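Local structure of dihydrofolate reductase (Schistosoma mansoni, 3VCO) at residues A[23-28]-A[138-143]; A[183-188]-A[192-197]. The protein catalyses the NADPH-dependent reduction of dihydrofolate to tetrahydrofolate, the cofactor needed for making thymidylate, purines and glycine. All blocks are in the same frame, centred on the assembly; numbering follows the deposited sequence.

Contact 1: A[23-28]-A[138-143]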
loop_
_atom_site.group_PDB
_atom_site.type_symbol
_atom_site.label_atom_id
_atom_site.label_comp_id
_atom_site.label_asym_id
_atom_site.label_seq_id
_atom_site.Cartn_x
_atom_site.Cartn_y
_atom_site.Cartn_z
ATOM N N LEU A 23 -10.855 -1.316 1.571
ATOM C CA LEU A 23 -9.566 -1.703 1.017
ATOM C C LEU A 23 -8.744 -0.465 1.076
ATOM O O LEU A 23 -9.160 0.572 0.567
ATOM C CB LEU A 23 -9.695 -2.182 -0.419
ATOM C CG LEU A 23 -10.358 -3.489 -0.723
ATOM C CD1 LEU A 23 -10.287 -3.706 -2.228
ATOM C CD2 LEU A 23 -9.642 -4.615 0.051
ATOM N N ASN A 24 -7.582 -0.550 1.703
ATOM C CA ASN A 24 -6.718 0.604 1.822
ATOM C C ASN A 24 -5.631 0.446 0.772
ATOM O O ASN A 24 -5.097 -0.623 0.609
ATOM C CB ASN A 24 -6.128 0.702 3.216
ATOM C CG ASN A 24 -7.214 0.895 4.292
ATOM O OD1 ASN A 24 -7.767 1.968 4.434
ATOM N ND2 ASN A 24 -7.506 -0.153 5.025
ATOM N N VAL A 25 -5.443 1.482 -0.027
ATOM C CA VAL A 25 -4.439 1.476 -1.045
ATOM C C VAL A 25 -3.342 2.419 -0.567
ATOM O O VAL A 25 -3.630 3.548 -0.168
ATOM C CB VAL A 25 -5.044 1.983 -2.339
ATOM C CG1 VAL A 25 -3.964 2.255 -3.328
ATOM C CG2 VAL A 25 -6.012 0.938 -2.870
ATOM N N VAL A 26 -2.092 1.958 -0.606
ATOM C CA VAL A 26 -0.974 2.849 -0.250
ATOM C C VAL A 26 -0.076 2.986 -1.496
ATOM O O VAL A 26 0.361 1.988 -2.042
ATOM C CB VAL A 26 -0.132 2.259 0.902
ATOM C CG1 VAL A 26 0.987 3.257 1.355
ATOM C CG2 VAL A 26 -1.053 1.923 2.066
ATOM N N VAL A 27 0.198 4.217 -1.899
ATOM C CA VAL A 27 0.929 4.448 -3.136
ATOM C C VAL A 27 1.619 5.815 -3.083
ATOM O O VAL A 27 1.135 6.745 -2.392
ATOM C CB VAL A 27 -0.082 4.418 -4.311
ATOM C CG1 VAL A 27 -1.126 5.525 -4.136
ATOM C CG2 VAL A 27 0.609 4.496 -5.677
ATOM N N ALA A 28 2.739 5.937 -3.805
ATOM C CA ALA A 28 3.426 7.210 -4.007
ATOM C C ALA A 28 3.213 7.582 -5.457
ATOM O O ALA A 28 3.377 6.748 -6.347
ATOM C CB ALA A 28 4.944 7.096 -3.702
ATOM N N LYS A 138 -5.086 -1.748 -9.596
ATOM C CA LYS A 138 -6.155 -1.639 -10.586
ATOM C C LYS A 138 -7.366 -2.455 -10.118
ATOM O O LYS A 138 -8.488 -1.960 -10.090
ATOM C CB LYS A 138 -5.693 -2.105 -11.952
ATOM C CG LYS A 138 -6.778 -1.970 -13.029
ATOM C CD LYS A 138 -6.252 -2.305 -14.438
ATOM C CE LYS A 138 -7.302 -2.044 -15.534
ATOM N NZ LYS A 138 -8.393 -3.072 -15.530
ATOM N N GLU A 139 -7.125 -3.698 -9.718
ATOM C CA GLU A 139 -8.231 -4.532 -9.225
ATOM C C GLU A 139 -8.921 -3.941 -8.030
ATOM O O GLU A 139 -10.153 -3.962 -7.947
ATOM C CB GLU A 139 -7.763 -5.947 -8.910
ATOM C CG GLU A 139 -7.635 -6.768 -10.195
ATOM C CD GLU A 139 -6.847 -8.020 -9.984
ATOM O OE1 GLU A 139 -6.689 -8.413 -8.807
ATOM O OE2 GLU A 139 -6.385 -8.606 -10.993
ATOM N N ALA A 140 -8.133 -3.407 -7.099
ATOM C CA ALA A 140 -8.698 -2.740 -5.931
ATOM C C ALA A 140 -9.570 -1.551 -6.268
ATOM O O ALA A 140 -10.593 -1.315 -5.623
ATOM C CB ALA A 140 -7.555 -2.310 -4.962
ATOM N N LEU A 141 -9.165 -0.759 -7.259
ATOM C CA LEU A 141 -9.946 0.432 -7.606
ATOM C C LEU A 141 -11.171 0.093 -8.450
ATOM O O LEU A 141 -12.169 0.784 -8.385
ATOM C CB LEU A 141 -9.083 1.420 -8.430
ATOM C CG LEU A 141 -8.144 2.182 -7.477
ATOM C CD1 LEU A 141 -7.122 2.970 -8.263
ATOM C CD2 LEU A 141 -8.996 3.090 -6.614
ATOM N N LYS A 142 -11.057 -0.942 -9.273
ATOM C CA LYS A 142 -12.094 -1.274 -10.256
ATOM C C LYS A 142 -13.302 -2.018 -9.626
ATOM O O LYS A 142 -14.411 -1.939 -10.149
ATOM C CB LYS A 142 -11.487 -2.095 -11.417
ATOM C CG LYS A 142 -12.352 -2.225 -12.682
ATOM C CD LYS A 142 -11.577 -2.564 -14.005
ATOM C CE LYS A 142 -11.583 -1.388 -15.040
ATOM N NZ LYS A 142 -11.347 -1.779 -16.495
ATOM N N GLN A 143 -13.091 -2.759 -8.541
ATOM C CA GLN A 143 -14.215 -3.471 -7.894
ATOM C C GLN A 143 -15.233 -2.505 -7.283
ATOM O O GLN A 143 -14.875 -1.420 -6.836
ATOM C CB GLN A 143 -13.752 -4.539 -6.873
ATOM C CG GLN A 143 -12.837 -4.025 -5.689
ATOM C CD GLN A 143 -13.647 -3.255 -4.617
ATOM O OE1 GLN A 143 -14.775 -3.607 -4.343
ATOM N NE2 GLN A 143 -13.065 -2.205 -4.033
#
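Gln143 and Leu23 reach toward each other from opposite directions, the glutamine from just past the end of helix 134-142 and the leucine from strand 23-29. The glutamine is the side chain to follow. Its CB carries CG into the place between backbone N and carbonyl carbon (chi1 58°), and a second bend at chi2 (75°) folds the chain back over the last turn of the helix. The amide carbon CD thereby comes within 4.1 Å of Leu23 CD1. At the tip the two amide atoms divide the work. NE2 donates a hydrogen bond to Ala140 O, three residues earlier, at 3.1 Å with an N-H...O angle of 155°; that oxygen lies close to the amide plane. NE2 also rests 3.6 Å from Leu23 CD1, a van der Waals contact, while OE1 receives the backbone N-H groups of Ile145 and Tyr146. Polar bonds thus hold both ends of the amide and fix its rotation.

Next to this amide the contact is apolar. Ala140 CB points from the helix at the strand and is met by Leu23 CD1 at 4.1 Å and Val25 CG2 at 4.2 Å. The helix thus packs on a strand with parallel neighbours on both sides, as in alpha/beta folds, and Ala28, Lys138 and Glu139 of these segments probably bind NADP(+). Between the segments themselves the chemistry is van der Waals contact alone, the Gln143 amide bonding to its own helix end and the residues after it; one turn earlier, Tyr137 OH adds a hydrogen bond to Val26 O.

Contact 2: A[183-188]-A[192-197]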
loop_
_atom_site.group_PDB
_atom_site.type_symbol
_atom_site.label_atom_id
_atom_site.label_comp_id
_atom_site.label_asym_id
_atom_site.label_seq_id
_atom_site.Cartn_x
_atom_site.Cartn_y
_atom_site.Cartn_z
ATOM N N ALA A 183 0.695 17.636 7.583
ATOM C CA ALA A 183 0.123 18.117 6.343
ATOM C C ALA A 183 1.118 18.965 5.568
ATOM O O ALA A 183 0.850 19.357 4.432
ATOM C CB ALA A 183 -1.151 18.899 6.622
ATOM N N ASP A 184 2.271 19.210 6.186
ATOM C CA ASP A 184 3.357 19.956 5.566
ATOM C C ASP A 184 3.949 19.307 4.303
ATOM O O ASP A 184 3.890 18.104 4.124
ATOM C CB ASP A 184 4.486 20.122 6.582
ATOM C CG ASP A 184 3.975 20.378 7.990
ATOM O OD1 ASP A 184 3.737 19.384 8.728
ATOM O OD2 ASP A 184 3.811 21.565 8.350
ATOM N N THR A 185 4.570 20.120 3.448
ATOM C CA THR A 185 5.420 19.590 2.380
ATOM C C THR A 185 6.838 19.291 2.906
ATOM O O THR A 185 7.379 20.045 3.709
ATOM C CB THR A 185 5.491 20.579 1.225
ATOM O OG1 THR A 185 4.219 20.638 0.576
ATOM C CG2 THR A 185 6.525 20.159 0.237
ATOM N N PHE A 186 7.435 18.185 2.461
ATOM C CA PHE A 186 8.766 17.793 2.920
ATOM C C PHE A 186 9.753 17.695 1.763
ATOM O O PHE A 186 9.367 17.396 0.643
ATOM C CB PHE A 186 8.698 16.450 3.663
ATOM C CG PHE A 186 7.864 16.483 4.932
ATOM C CD1 PHE A 186 8.372 17.044 6.109
ATOM C CD2 PHE A 186 6.587 15.941 4.953
ATOM C CE1 PHE A 186 7.614 17.074 7.280
ATOM C CE2 PHE A 186 5.821 15.947 6.131
ATOM C CZ PHE A 186 6.338 16.521 7.294
ATOM N N THR A 187 11.033 17.953 2.027
ATOM C CA THR A 187 12.051 17.797 1.002
ATOM C C THR A 187 13.167 16.887 1.489
ATOM O O THR A 187 13.869 17.217 2.434
ATOM C CB THR A 187 12.677 19.146 0.611
ATOM O OG1 THR A 187 11.643 20.093 0.310
ATOM C CG2 THR A 187 13.609 18.997 -0.615
ATOM N N GLU A 188 13.341 15.749 0.834
ATOM C CA GLU A 188 14.430 14.849 1.165
ATOM C C GLU A 188 15.038 14.302 -0.114
ATOM O O GLU A 188 14.330 13.817 -0.997
ATOM C CB GLU A 188 13.974 13.721 2.101
ATOM C CG GLU A 188 13.362 14.224 3.419
ATOM C CD GLU A 188 13.151 13.132 4.466
ATOM O OE1 GLU A 188 13.000 11.941 4.095
ATOM O OE2 GLU A 188 13.139 13.477 5.671
ATOM N N THR A 192 10.486 16.324 -3.233
ATOM C CA THR A 192 9.599 17.143 -2.443
ATOM C C THR A 192 8.256 16.417 -2.450
ATOM O O THR A 192 7.835 15.942 -3.487
ATOM C CB THR A 192 9.449 18.556 -3.048
ATOM O OG1 THR A 192 10.709 19.241 -3.064
ATOM C CG2 THR A 192 8.478 19.349 -2.240
ATOM N N PHE A 193 7.605 16.300 -1.297
ATOM C CA PHE A 193 6.432 15.445 -1.195
ATOM C C PHE A 193 5.501 15.871 -0.065
ATOM O O PHE A 193 5.846 16.688 0.795
ATOM C CB PHE A 193 6.808 13.948 -1.059
ATOM C CG PHE A 193 7.810 13.668 0.048
ATOM C CD1 PHE A 193 9.172 13.784 -0.195
ATOM C CD2 PHE A 193 7.381 13.321 1.322
ATOM C CE1 PHE A 193 10.094 13.575 0.813
ATOM C CE2 PHE A 193 8.300 13.098 2.339
ATOM C CZ PHE A 193 9.656 13.214 2.082
ATOM N N LYS A 194 4.294 15.358 -0.109
ATOM C CA LYS A 194 3.360 15.626 0.963
ATOM C C LYS A 194 2.448 14.432 1.036
ATOM O O LYS A 194 2.345 13.657 0.068
ATOM C CB LYS A 194 2.582 16.903 0.703
ATOM C CG LYS A 194 1.471 16.760 -0.313
ATOM C CD LYS A 194 0.784 18.086 -0.595
ATOM C CE LYS A 194 -0.150 18.515 0.520
ATOM N NZ LYS A 194 -1.059 19.611 0.032
ATOM N N PHE A 195 1.807 14.275 2.179
ATOM C CA PHE A 195 0.992 13.089 2.463
ATOM C C PHE A 195 -0.472 13.472 2.470
ATOM O O PHE A 195 -0.858 14.425 3.109
ATOM C CB PHE A 195 1.366 12.484 3.822
ATOM C CG PHE A 195 2.837 12.117 3.938
ATOM C CD1 PHE A 195 3.387 11.119 3.138
ATOM C CD2 PHE A 195 3.662 12.769 4.832
ATOM C CE1 PHE A 195 4.750 10.781 3.220
ATOM C CE2 PHE A 195 5.009 12.440 4.916
ATOM C CZ PHE A 195 5.551 11.461 4.088
ATOM N N CYS A 196 -1.291 12.697 1.780
ATOM C CA CYS A 196 -2.721 12.998 1.676
ATOM C C CYS A 196 -3.474 11.675 1.761
ATOM O O CYS A 196 -2.985 10.624 1.331
ATOM C CB CYS A 196 -3.035 13.684 0.347
ATOM S SG CYS A 196 -2.498 15.396 0.220
ATOM N N VAL A 197 -4.652 11.723 2.365
ATOM C CA VAL A 197 -5.474 10.544 2.521
ATOM C C VAL A 197 -6.875 10.809 1.941
ATOM O O VAL A 197 -7.486 11.841 2.220
ATOM C CB VAL A 197 -5.598 10.191 3.981
ATOM C CG1 VAL A 197 -6.413 8.938 4.137
ATOM C CG2 VAL A 197 -4.177 10.023 4.610
HETATM O O HOH W 1 -0.687 17.154 3.462
HETATM O O HOH W 2 2.144 16.045 4.357
#
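Phe193 and Phe186 have the most surface buried here, and they form an antiparallel hydrogen-bonded pair. Phe186 N donates to Phe193 O at 2.7 Å, and Phe193 N returns a bond to Phe186 O at 2.8 Å. Both side chains leave the same side of the sheet. With CG placed between backbone N and carbonyl carbon (chi1 52°), the Phe193 ring swings across to its neighbour, and Phe186 CB sits over one face of it, 4.0 Å from the centroid, in a CH-pi contact. The Phe186 ring itself runs on to Phe195, which it meets rim to rim with planes at 45°; Lys47 adds a cation-pi contact to Phe186, and Phe51 stacks on Phe195.

Thr192, third in buried surface, lies on the other side, where its CG2 is pressed against Thr185 CG2 at a tight 3.3 Å. Beyond Thr185 the chains separate, and two waters take over, one between Ala183 O and Phe195 O, the other between Asp184 O and Phe195 N. This is a beta hairpin at the edge of the reductase sheet, its aromatic side packed on helix 46-57, which carries residues, including Asp48, that probably form part of the substrate site.

Both contacts reach the same mixed sheet of the dihydrofolate reductase fold, yet they do not touch: their centres are 21 Å apart and their nearest atoms about 7 Å. Strand 148-156 connects them, pairing in parallel with strand 23-29 of contact 1 and antiparallel with strand 191-200 of contact 2. Along the chain they come in series, contact 1 closing before contact 2 opens. The first is long-range and buried, its centre about 8 Å from the centre of the chain; the second is a local hairpin near the surface, its centre about 17 Å from it. Together they place helices on one sheet near both probable sites, with NADP(+)-binding residues within contact 1 and Asp48 of the substrate site beside contact 2.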